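MamA (Candidatus Magnetobacterium bavaricum, PDB 3VTX) is a tetratricopeptide-repeat (TPR) protein, an all-helical solenoid of the kind that generally serves as a scaffold for protein-protein interactions. Local coordinates at residues A[8-13]-A[27-31]; A[43-47]-A[74-78]; A[55-59]-A[82-86]; A[144-149]-A[163-167]. All blocks are in the same frame, centred on the assembly; numbering follows the deposited sequence. Where two conformers were deposited one is given.

Overall arrangement
The four contacts lie along one TPR solenoid, a single chain in which neighbouring helices pair antiparallel. Contact 1 pairs helix 5-18 with helix 21-34 near the N-terminal end, and contact 4 pairs helix 141-153 with helix 157-169 on the other side of the chain's centre, about 44 Å away between centres. Contacts 2 and 3 lie between them and share helix 73-85, their centres about 10 Å apart: 43-47 meets its beginning and 55-59 its end. Contacts 1 and 2 are joined by a salt bridge from Asp13 OD2 to Lys44 NZ (2.8 Å), whereas contact 4 stays about 10 Å from contact 3 at the nearest atoms.

Contact 1 (A[8-13]-A[27-31])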
loop_
_atom_site.group_PDB
_atom_site.type_symbol
_atom_site.label_atom_id
_atom_site.label_comp_id
_atom_site.label_asym_id
_atom_site.label_seq_id
_atom_site.Cartn_x
_atom_site.Cartn_y
_atom_site.Cartn_z
ATOM N N TYR A 8 28.287 3.757 -2.576
ATOM C CA TYR A 8 27.477 2.565 -2.122
ATOM C C TYR A 8 25.985 2.664 -2.417
ATOM O O TYR A 8 25.362 1.663 -2.803
ATOM C CB TYR A 8 27.714 2.271 -0.653
ATOM C CG TYR A 8 29.069 1.655 -0.504
ATOM C CD1 TYR A 8 29.317 0.413 -1.076
ATOM C CD2 TYR A 8 30.132 2.342 0.089
ATOM C CE1 TYR A 8 30.558 -0.196 -1.008
ATOM C CE2 TYR A 8 31.438 1.721 0.173
ATOM C CZ TYR A 8 31.630 0.452 -0.401
ATOM O OH TYR A 8 32.846 -0.235 -0.380
ATOM N N MET A 9 25.400 3.842 -2.275
ATOM C CA MET A 9 24.023 3.951 -2.696
ATOM C C MET A 9 23.873 3.564 -4.182
ATOM O O MET A 9 22.945 2.862 -4.540
ATOM C CB MET A 9 23.442 5.331 -2.385
ATOM C CG MET A 9 21.927 5.331 -2.371
ATOM S SD MET A 9 21.264 7.040 -2.130
ATOM C CE MET A 9 22.388 7.701 -0.857
ATOM N N ASP A 10 24.741 4.045 -5.092
ATOM C CA ASP A 10 24.670 3.658 -6.554
ATOM C C ASP A 10 24.779 2.163 -6.785
ATOM O O ASP A 10 24.108 1.572 -7.638
ATOM C CB ASP A 10 25.837 4.262 -7.389
ATOM C CG ASP A 10 25.976 3.593 -8.808
ATOM O OD1 ASP A 10 25.000 3.698 -9.600
ATOM O OD2 ASP A 10 27.035 2.946 -9.122
ATOM N N ILE A 11 25.728 1.540 -6.092
ATOM C CA ILE A 11 25.905 0.064 -6.185
ATOM C C ILE A 11 24.583 -0.596 -5.793
ATOM O O ILE A 11 24.025 -1.420 -6.528
ATOM C CB ILE A 11 27.080 -0.432 -5.311
ATOM C CG1 ILE A 11 28.424 0.036 -5.911
ATOM C CG2 ILE A 11 27.095 -1.971 -5.215
ATOM C CD1 ILE A 11 29.566 0.041 -4.935
ATOM N N GLY A 12 24.014 -0.142 -4.682
ATOM C CA GLY A 12 22.748 -0.754 -4.242
ATOM C C GLY A 12 21.642 -0.599 -5.258
ATOM O O GLY A 12 20.898 -1.527 -5.547
ATOM N N ASP A 13 21.531 0.610 -5.825
ATOM C CA ASP A 13 20.465 0.856 -6.774
ATOM C C ASP A 13 20.572 -0.067 -7.966
ATOM O O ASP A 13 19.586 -0.556 -8.474
ATOM C CB ASP A 13 20.538 2.307 -7.240
ATOM C CG ASP A 13 20.093 3.265 -6.195
ATOM O OD1 ASP A 13 19.363 2.867 -5.238
ATOM O OD2 ASP A 13 20.403 4.465 -6.337
ATOM N N ALA A 27 24.835 -3.200 0.210
ATOM C CA ALA A 27 25.295 -1.882 -0.121
ATOM C C ALA A 27 24.587 -0.765 0.697
ATOM O O ALA A 27 25.227 0.122 1.254
ATOM C CB ALA A 27 25.150 -1.645 -1.629
ATOM N N TYR A 28 23.264 -0.893 0.921
ATOM C CA TYR A 28 22.529 0.103 1.649
ATOM C C TYR A 28 22.853 0.068 3.114
ATOM O O TYR A 28 23.018 1.145 3.776
ATOM C CB TYR A 28 21.036 -0.122 1.386
ATOM C CG TYR A 28 20.502 0.108 -0.036
ATOM C CD1 TYR A 28 20.941 1.147 -0.840
ATOM C CD2 TYR A 28 19.471 -0.667 -0.536
ATOM C CE1 TYR A 28 20.458 1.313 -2.107
ATOM C CE2 TYR A 28 18.927 -0.439 -1.780
ATOM C CZ TYR A 28 19.412 0.569 -2.549
ATOM O OH TYR A 28 18.853 0.770 -3.762
ATOM N N LYS A 29 23.106 -1.143 3.637
ATOM C CA LYS A 29 23.523 -1.296 4.989
ATOM C C LYS A 29 24.906 -0.633 5.221
ATOM O O LYS A 29 25.157 -0.102 6.335
ATOM C CB LYS A 29 23.506 -2.713 5.467
ATOM C CG LYS A 29 22.101 -3.317 5.738
ATOM C CD LYS A 29 22.135 -4.730 6.178
ATOM C CE LYS A 29 20.793 -5.291 6.526
ATOM N NZ LYS A 29 20.944 -6.726 6.897
ATOM N N LYS A 30 25.769 -0.733 4.215
ATOM C CA LYS A 30 27.125 -0.150 4.298
ATOM C C LYS A 30 26.963 1.402 4.360
ATOM O O LYS A 30 27.575 2.037 5.229
ATOM C CB LYS A 30 27.945 -0.585 3.127
ATOM C CG LYS A 30 29.428 0.025 3.173
ATOM C CD LYS A 30 30.480 -0.868 2.542
ATOM C CE LYS A 30 31.928 -0.427 2.969
ATOM N NZ LYS A 30 32.003 -0.372 4.486
ATOM N N VAL A 31 26.085 1.955 3.532
ATOM C CA VAL A 31 25.754 3.393 3.594
ATOM C C VAL A 31 25.354 3.787 5.010
ATOM O O VAL A 31 25.842 4.789 5.572
ATOM C CB VAL A 31 24.703 3.782 2.618
ATOM C CG1 VAL A 31 24.244 5.270 2.862
ATOM C CG2 VAL A 31 25.123 3.585 1.216
#
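Lys30 lays its aliphatic chain over one face of the Tyr8 ring, with CD 3.6 Å from the ring centroid in a CH-pi contact and CE reaching on toward the hydroxyl. This is the packing of an antiparallel helical hairpin of the TPR solenoid; the two segments run at 160° to each other, their axes 8.1 Å apart. The lysine leaves its helix with CG anti to the backbone N (chi1 180°), and a bend at chi2 then lays CG, CD and CE along the tyrosine. Beneath this outer pair, Val31 CG2 packs on Tyr8 CB at 3.5 Å, and the Ala27 methyl sits against Tyr8 O and Gly12 N. Gly12 is the point of nearest backbone approach, its CA 5.0 Å from that of Ala27. The Tyr28 ring takes Gly12 CA over one face, 4.2 Å from the centroid, and the bare CA lets the ring come this near. Met9 CG flanks the same ring at CE1. Asp13 links the pair to the next helix, 39-51, through a salt bridge from OD2 to Lys44. The one hydrogen bond across the contact runs from the Tyr28 hydroxyl to Asp13 OD1, 2.6 Å long and on the anti side, with carboxylate and ring planes 63° apart.

Contact 2 (A[43-47]-A[74-78])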
loop_
_atom_site.group_PDB
_atom_site.type_symbol
_atom_site.label_atom_id
_atom_site.label_comp_id
_atom_site.label_asym_id
_atom_site.label_seq_id
_atom_site.Cartn_x
_atom_site.Cartn_y
_atom_site.Cartn_z
ATOM N N LEU A 43 14.716 4.632 3.092
ATOM C CA LEU A 43 13.523 4.350 2.302
ATOM C C LEU A 43 13.841 3.288 1.254
ATOM O O LEU A 43 13.070 2.403 1.008
ATOM C CB LEU A 43 13.011 5.629 1.635
ATOM C CG LEU A 43 11.745 5.426 0.846
ATOM C CD1 LEU A 43 10.591 4.800 1.669
ATOM C CD2 LEU A 43 11.322 6.837 0.268
ATOM N N LYS A 44 14.997 3.384 0.607
ATOM C CA LYS A 44 15.368 2.392 -0.372
ATOM C C LYS A 44 15.575 1.019 0.246
ATOM O O LYS A 44 15.107 0.020 -0.393
ATOM C CB LYS A 44 16.650 2.786 -1.142
ATOM C CG LYS A 44 16.385 3.837 -2.231
ATOM C CD LYS A 44 17.726 4.460 -2.684
ATOM C CE LYS A 44 17.476 5.373 -3.944
ATOM N NZ LYS A 44 18.775 5.813 -4.456
ATOM N N LEU A 45 16.190 0.953 1.434
ATOM C CA LEU A 45 16.376 -0.376 2.106
ATOM C C LEU A 45 15.006 -0.950 2.473
ATOM O O LEU A 45 14.719 -2.122 2.281
ATOM C CB LEU A 45 17.308 -0.280 3.287
ATOM C CG LEU A 45 17.599 -1.521 4.104
ATOM C CD1 LEU A 45 18.146 -2.596 3.137
ATOM C CD2 LEU A 45 18.484 -1.218 5.260
ATOM N N GLY A 46 14.135 -0.104 3.000
ATOM C CA GLY A 46 12.749 -0.528 3.290
ATOM C C GLY A 46 12.081 -1.083 2.049
ATOM O O GLY A 46 11.457 -2.137 2.083
ATOM N N LYS A 47 12.158 -0.346 0.939
ATOM C CA LYS A 47 11.510 -0.798 -0.289
ATOM C C LYS A 47 12.072 -2.132 -0.820
ATOM O O LYS A 47 11.311 -2.930 -1.411
ATOM C CB LYS A 47 11.628 0.256 -1.354
ATOM C CG LYS A 47 10.812 1.472 -1.179
ATOM C CD LYS A 47 11.081 2.474 -2.273
ATOM C CE LYS A 47 10.099 3.642 -2.163
ATOM N NZ LYS A 47 10.399 4.745 -3.191
ATOM N N GLU A 74 4.377 8.536 0.892
ATOM C CA GLU A 74 4.766 7.180 0.417
ATOM C C GLU A 74 5.373 6.366 1.542
ATOM O O GLU A 74 5.044 5.196 1.701
ATOM C CB GLU A 74 5.724 7.256 -0.769
ATOM C CG GLU A 74 6.092 5.891 -1.345
ATOM C CD GLU A 74 7.155 5.850 -2.451
ATOM O OE1 GLU A 74 8.224 6.494 -2.326
ATOM O OE2 GLU A 74 6.954 5.007 -3.365
ATOM N N ALA A 75 6.295 6.961 2.290
ATOM C CA ALA A 75 6.880 6.230 3.399
ATOM C C ALA A 75 5.832 5.723 4.399
ATOM O O ALA A 75 5.906 4.592 4.845
ATOM C CB ALA A 75 7.938 7.064 4.096
ATOM N N TYR A 76 4.898 6.591 4.780
ATOM C CA TYR A 76 3.801 6.225 5.629
ATOM C C TYR A 76 2.922 5.130 5.000
ATOM O O TYR A 76 2.447 4.242 5.733
ATOM C CB TYR A 76 3.021 7.455 6.080
ATOM C CG TYR A 76 3.665 8.226 7.207
ATOM C CD1 TYR A 76 3.772 7.672 8.466
ATOM C CD2 TYR A 76 4.135 9.548 7.015
ATOM C CE1 TYR A 76 4.361 8.390 9.500
ATOM C CE2 TYR A 76 4.700 10.261 8.055
ATOM C CZ TYR A 76 4.795 9.702 9.270
ATOM O OH TYR A 76 5.330 10.422 10.352
ATOM N N TYR A 77 2.666 5.232 3.701
ATOM C CA TYR A 77 1.862 4.249 3.017
ATOM C C TYR A 77 2.559 2.895 3.116
ATOM O O TYR A 77 1.907 1.879 3.326
ATOM C CB TYR A 77 1.649 4.660 1.534
ATOM C CG TYR A 77 1.027 3.528 0.701
ATOM C CD1 TYR A 77 -0.320 3.107 0.903
ATOM C CD2 TYR A 77 1.796 2.833 -0.228
ATOM C CE1 TYR A 77 -0.820 2.097 0.146
ATOM C CE2 TYR A 77 1.268 1.760 -0.992
ATOM C CZ TYR A 77 -0.036 1.421 -0.750
ATOM O OH TYR A 77 -0.624 0.376 -1.440
ATOM N N ILE A 78 3.859 2.858 2.855
ATOM C CA ILE A 78 4.588 1.599 2.840
ATOM C C ILE A 78 4.658 1.064 4.245
ATOM O O ILE A 78 4.404 -0.108 4.455
ATOM C CB ILE A 78 5.974 1.708 2.211
ATOM C CG1 ILE A 78 5.878 2.191 0.743
ATOM C CG2 ILE A 78 6.692 0.339 2.377
ATOM C CD1 ILE A 78 7.252 2.605 0.069
#
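Lys47 stretches across to Glu74 and closes a salt bridge, NZ to OE1 2.9 Å, between two helices that lie in the same sense, 31° apart, in the TPR solenoid. Their axes are 11.3 Å apart at these segments, so long side chains rather than backbones make the contact. The closer packing is in the polar arm and just beneath it. Both chains are extended beyond CG and cross at about a right angle; NZ meets OE1 on the syn side, 32° out of the carboxylate plane. Below the bridge, the lysine methylenes lie on Ile78, whose CD1 is 3.8 Å from Lys47 CE and 3.9 Å from its CG, so the ion pair roofs an apolar patch. The inner side is looser. Leu43, with CG anti to its backbone N (chi1 -178°), directs CD1 to the methyl of Ala75 at 4.2 Å and to Ile78 CD1 at 4.3 Å, while its CD2 brushes Glu74 OE1. All but Ala75 of the residues that touch remain partly exposed, which makes this a surface contact. Helix 55-68 completes the apolar side: its Phe65 touches both Leu43 and Ala75, and its Leu62 lies against Ile78, so that it packs against both helix 39-51 and helix 73-85.

Contact 3 (A[55-59]-A[82-86])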
loop_
_atom_site.group_PDB
_atom_site.type_symbol
_atom_site.label_atom_id
_atom_site.label_comp_id
_atom_site.label_asym_id
_atom_site.label_seq_id
_atom_site.Cartn_x
_atom_site.Cartn_y
_atom_site.Cartn_z
ATOM N N PRO A 55 8.197 -7.532 5.008
ATOM C CA PRO A 55 7.769 -6.381 5.702
ATOM C C PRO A 55 8.327 -6.249 7.106
ATOM O O PRO A 55 8.529 -5.089 7.569
ATOM C CB PRO A 55 6.244 -6.539 5.694
ATOM C CG PRO A 55 6.002 -7.975 5.566
ATOM C CD PRO A 55 7.081 -8.423 4.648
ATOM N N ASN A 56 8.565 -7.346 7.826
ATOM C CA ASN A 56 9.110 -7.145 9.183
ATOM C C ASN A 56 10.475 -6.409 9.200
ATOM O O ASN A 56 10.699 -5.508 10.004
ATOM C CB ASN A 56 9.201 -8.429 9.919
ATOM C CG ASN A 56 10.534 -9.128 9.761
ATOM O OD1 ASN A 56 11.443 -8.974 10.616
ATOM N ND2 ASN A 56 10.723 -9.869 8.608
ATOM N N ASP A 57 11.328 -6.746 8.251
ATOM C CA ASP A 57 12.626 -6.069 8.058
ATOM C C ASP A 57 12.455 -4.675 7.486
ATOM O O ASP A 57 13.156 -3.744 7.848
ATOM C CB ASP A 57 13.525 -6.981 7.195
ATOM C CG ASP A 57 14.140 -8.115 7.987
ATOM O OD1 ASP A 57 14.906 -7.839 8.924
ATOM O OD2 ASP A 57 13.818 -9.269 7.699
ATOM N N ALA A 58 11.516 -4.514 6.540
ATOM C CA ALA A 58 11.266 -3.220 6.001
ATOM C C ALA A 58 10.897 -2.222 7.084
ATOM O O ALA A 58 11.397 -1.086 7.087
ATOM C CB ALA A 58 10.176 -3.290 4.873
ATOM N N ILE A 59 10.011 -2.626 7.964
ATOM C CA ILE A 59 9.495 -1.758 9.039
ATOM C C ILE A 59 10.654 -1.247 9.939
ATOM O O ILE A 59 10.651 -0.085 10.385
ATOM C CB ILE A 59 8.407 -2.524 9.859
ATOM C CG1 ILE A 59 7.122 -2.667 9.033
ATOM C CG2 ILE A 59 8.102 -1.780 11.255
ATOM C CD1 ILE A 59 6.168 -3.703 9.681
ATOM N N ALA A 82 2.911 -2.376 5.348
ATOM C CA ALA A 82 3.739 -3.399 5.982
ATOM C C ALA A 82 3.192 -3.839 7.326
ATOM O O ALA A 82 3.221 -5.035 7.704
ATOM C CB ALA A 82 5.198 -2.835 6.170
ATOM N N ASN A 83 2.726 -2.864 8.097
ATOM C CA ASN A 83 2.138 -3.143 9.405
ATOM C C ASN A 83 0.909 -4.014 9.245
ATOM O O ASN A 83 0.696 -4.938 10.044
ATOM C CB ASN A 83 1.866 -1.797 10.106
ATOM C CG ASN A 83 3.076 -1.282 10.854
ATOM O OD1 ASN A 83 3.671 -2.027 11.648
ATOM N ND2 ASN A 83 3.202 0.022 10.860
ATOM N N PHE A 84 0.110 -3.785 8.209
ATOM C CA PHE A 84 -1.050 -4.670 7.964
ATOM C C PHE A 84 -0.539 -6.085 7.647
ATOM O O PHE A 84 -1.088 -7.068 8.127
ATOM C CB PHE A 84 -1.867 -4.133 6.841
ATOM C CG PHE A 84 -3.143 -4.875 6.508
ATOM C CD1 PHE A 84 -3.988 -5.374 7.492
ATOM C CD2 PHE A 84 -3.567 -4.913 5.170
ATOM C CE1 PHE A 84 -5.167 -5.950 7.134
ATOM C CE2 PHE A 84 -4.767 -5.536 4.847
ATOM C CZ PHE A 84 -5.538 -6.019 5.825
ATOM N N MET A 85 0.546 -6.194 6.877
ATOM C CA MET A 85 1.095 -7.520 6.532
ATOM C C MET A 85 1.558 -8.294 7.751
ATOM O O MET A 85 1.536 -9.538 7.731
ATOM C CB MET A 85 2.247 -7.409 5.517
ATOM C CG MET A 85 1.801 -6.901 4.167
ATOM S SD MET A 85 3.205 -6.681 3.107
ATOM C CE MET A 85 2.653 -5.379 1.999
ATOM N N ILE A 86 2.013 -7.634 8.772
ATOM C CA ILE A 86 2.545 -8.279 9.959
ATOM C C ILE A 86 1.527 -8.300 11.123
ATOM O O ILE A 86 1.891 -8.607 12.262
ATOM C CB ILE A 86 3.871 -7.687 10.409
ATOM C CG1 ILE A 86 3.738 -6.288 10.979
ATOM C CG2 ILE A 86 4.966 -7.828 9.283
ATOM C CD1 ILE A 86 4.873 -5.954 12.026
#
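Ile59 projects from helix 55-68 against the end of helix 73-85, in the mainly apolar packing that joins successive helices of the TPR solenoid. From its CB the chain goes out through CG1, anti to the carbonyl carbon (chi1 -72°), and CG1 presses on the methyl of Ala82 at 3.5 Å, tighter than usual van der Waals contact. Its tip, CD1, also lies against that methyl and then meets two further partners: Ile86 CD1 at 3.5 Å, where the two isoleucines reach toward each other tip to tip, and Asn83 OD1 at 3.6 Å. Ile86 is the first residue after helix 73-85 to leave helical geometry; its CG1 stands between the backbone N and the carbonyl carbon (chi1 70°), and this turns CD1 to Ile59 while CG2 faces Pro55. That proline, which starts helix 55-68, closes the outer end. Its CB touches Ala82 CB at 3.9 Å, and its CG touches both Met85 CB and Ile86 CG2, with Met85 SD close beside the ring. No hydrogen bond crosses the contact. Helix 39-51 flanks it through Met50, which touches both Ala58 and Met85, while helix 89-102 packs on Asn83 through Ala91 and Ala92.

Contact 4 (A[144-149]-A[163-167]); sequences YQSIGL and YFKKA
Ile147 sets its CG2 methyl over the centre of the Tyr163 ring, 3.5 Å from the centroid and 8° off the normal, one of two CH-pi contacts in this antiparallel TPR hairpin. The branch is placed there because CG2 lies anti to the backbone N, and CB and CD1 approach the CD2 and CE2 side of the same ring. In the second, Gly148 CA sits over a face of Phe164, 4.0 Å from the centroid and nearer the rim. Backbone-to-ring contacts follow: Phe164 CE1 comes within 3.3 Å of Gln145 O, and its CZ lies against the Gly148 carbonyl carbon and Leu149 N. Tyr163 CB likewise approaches Tyr144 O at 3.5 Å. Apolar contacts fill the rest, with the Ala167 methyl touching both Tyr144 CB and Gln145 CG, and Tyr144 CD1 against Lys166 CB at 3.9 Å. No hydrogen bond links the segments; the Tyr144 hydroxyl hydrogen-bonds Pro138 O instead. The axes of the two segments run at 167° and approach to 7.6 Å. Helix 123-136 lies against helix 141-153, with Ile134 touching both Tyr144 and Ile147, while Ser146 OG, on helix 141-153, hydrogen-bonds Tyr111 OH of helix 107-119.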
loop_
_atom_site.group_PDB
_atom_site.type_symbol
_atom_site.label_atom_id
_atom_site.label_comp_id
_atom_site.label_asym_id
_atom_site.label_seq_id
_atom_site.Cartn_x
_atom_site.Cartn_y
_atom_site.Cartn_z
ATOM N N TYR A 144 -15.440 -1.319 -5.683
ATOM C CA TYR A 144 -16.929 -1.650 -5.642
ATOM C C TYR A 144 -17.186 -3.018 -5.048
ATOM O O TYR A 144 -18.073 -3.176 -4.188
ATOM C CB TYR A 144 -17.522 -1.649 -7.027
ATOM C CG TYR A 144 -17.386 -0.278 -7.672
ATOM C CD1 TYR A 144 -18.400 0.637 -7.588
ATOM C CD2 TYR A 144 -16.249 0.060 -8.383
ATOM C CE1 TYR A 144 -18.223 1.928 -8.167
ATOM C CE2 TYR A 144 -16.119 1.308 -9.004
ATOM C CZ TYR A 144 -17.068 2.209 -8.880
ATOM O OH TYR A 144 -16.912 3.437 -9.512
ATOM N N GLN A 145 -16.344 -4.018 -5.378
ATOM C CA GLN A 145 -16.504 -5.338 -4.789
ATOM C C GLN A 145 -16.309 -5.252 -3.260
ATOM O O GLN A 145 -17.053 -5.847 -2.509
ATOM C CB GLN A 145 -15.516 -6.332 -5.418
ATOM C CG GLN A 145 -15.692 -6.582 -6.871
ATOM C CD GLN A 145 -14.526 -7.430 -7.408
ATOM O OE1 GLN A 145 -14.373 -8.599 -6.960
ATOM N NE2 GLN A 145 -13.599 -6.837 -8.175
ATOM N N SER A 146 -15.267 -4.562 -2.860
ATOM C CA SER A 146 -14.899 -4.404 -1.425
ATOM C C SER A 146 -16.014 -3.705 -0.652
ATOM O O SER A 146 -16.337 -4.116 0.506
ATOM C CB SER A 146 -13.562 -3.690 -1.250
ATOM O OG SER A 146 -12.517 -4.479 -1.760
ATOM N N ILE A 147 -16.650 -2.682 -1.265
ATOM C CA ILE A 147 -17.847 -2.083 -0.674
ATOM C C ILE A 147 -18.947 -3.106 -0.469
ATOM O O ILE A 147 -19.525 -3.201 0.613
ATOM C CB ILE A 147 -18.358 -0.830 -1.391
ATOM C CG1 ILE A 147 -17.287 0.269 -1.289
ATOM C CG2 ILE A 147 -19.757 -0.437 -0.801
ATOM C CD1 ILE A 147 -17.619 1.465 -2.236
ATOM N N GLY A 148 -19.169 -3.903 -1.469
ATOM C CA GLY A 148 -20.171 -4.987 -1.394
ATOM C C GLY A 148 -19.889 -5.901 -0.209
ATOM O O GLY A 148 -20.812 -6.274 0.560
ATOM N N LEU A 149 -18.600 -6.255 -0.033
ATOM C CA LEU A 149 -18.259 -7.208 1.042
ATOM C C LEU A 149 -18.524 -6.547 2.415
ATOM O O LEU A 149 -18.998 -7.188 3.369
ATOM C CB LEU A 149 -16.852 -7.646 0.933
ATOM C CG LEU A 149 -16.313 -8.610 2.043
ATOM C CD1 LEU A 149 -17.045 -9.951 1.866
ATOM C CD2 LEU A 149 -14.819 -8.828 1.938
ATOM N N TYR A 163 -23.653 -3.306 -4.969
ATOM C CA TYR A 163 -22.245 -2.958 -5.297
ATOM C C TYR A 163 -21.527 -4.036 -6.068
ATOM O O TYR A 163 -20.738 -3.687 -6.947
ATOM C CB TYR A 163 -21.501 -2.609 -4.027
ATOM C CG TYR A 163 -21.754 -1.126 -3.691
ATOM C CD1 TYR A 163 -22.799 -0.762 -2.887
ATOM C CD2 TYR A 163 -20.887 -0.148 -4.158
ATOM C CE1 TYR A 163 -23.052 0.575 -2.607
ATOM C CE2 TYR A 163 -21.126 1.211 -3.865
ATOM C CZ TYR A 163 -22.206 1.527 -3.083
ATOM O OH TYR A 163 -22.537 2.844 -2.753
ATOM N N PHE A 164 -21.811 -5.307 -5.759
ATOM C CA PHE A 164 -21.318 -6.383 -6.617
ATOM C C PHE A 164 -21.750 -6.228 -8.068
ATOM O O PHE A 164 -20.985 -6.386 -9.016
ATOM C CB PHE A 164 -21.691 -7.740 -6.097
ATOM C CG PHE A 164 -21.054 -8.057 -4.720
ATOM C CD1 PHE A 164 -19.724 -7.946 -4.549
ATOM C CD2 PHE A 164 -21.823 -8.550 -3.711
ATOM C CE1 PHE A 164 -19.108 -8.272 -3.326
ATOM C CE2 PHE A 164 -21.213 -8.886 -2.497
ATOM C CZ PHE A 164 -19.868 -8.717 -2.333
ATOM N N LYS A 165 -23.031 -5.829 -8.243
ATOM C CA LYS A 165 -23.554 -5.566 -9.559
ATOM C C LYS A 165 -22.914 -4.327 -10.167
ATOM O O LYS A 165 -22.647 -4.315 -11.408
ATOM C CB LYS A 165 -25.048 -5.383 -9.443
ATOM C CG LYS A 165 -25.821 -6.688 -9.451
ATOM C CD LYS A 165 -27.320 -6.454 -9.333
ATOM C CE LYS A 165 -28.053 -7.743 -9.243
ATOM N NZ LYS A 165 -29.546 -7.763 -9.851
ATOM N N LYS A 166 -22.611 -3.302 -9.409
ATOM C CA LYS A 166 -21.927 -2.121 -9.936
ATOM C C LYS A 166 -20.585 -2.507 -10.488
ATOM O O LYS A 166 -20.171 -2.022 -11.561
ATOM C CB LYS A 166 -21.700 -0.951 -8.994
ATOM C CG LYS A 166 -22.921 -0.208 -8.551
ATOM C CD LYS A 166 -22.471 0.896 -7.484
ATOM C CE LYS A 166 -23.591 1.597 -6.775
ATOM N NZ LYS A 166 -24.007 2.732 -7.640
ATOM N N ALA A 167 -19.860 -3.371 -9.769
ATOM C CA ALA A 167 -18.586 -3.844 -10.254
ATOM C C ALA A 167 -18.727 -4.523 -11.614
ATOM O O ALA A 167 -17.913 -4.350 -12.466
ATOM C CB ALA A 167 -17.928 -4.862 -9.215
#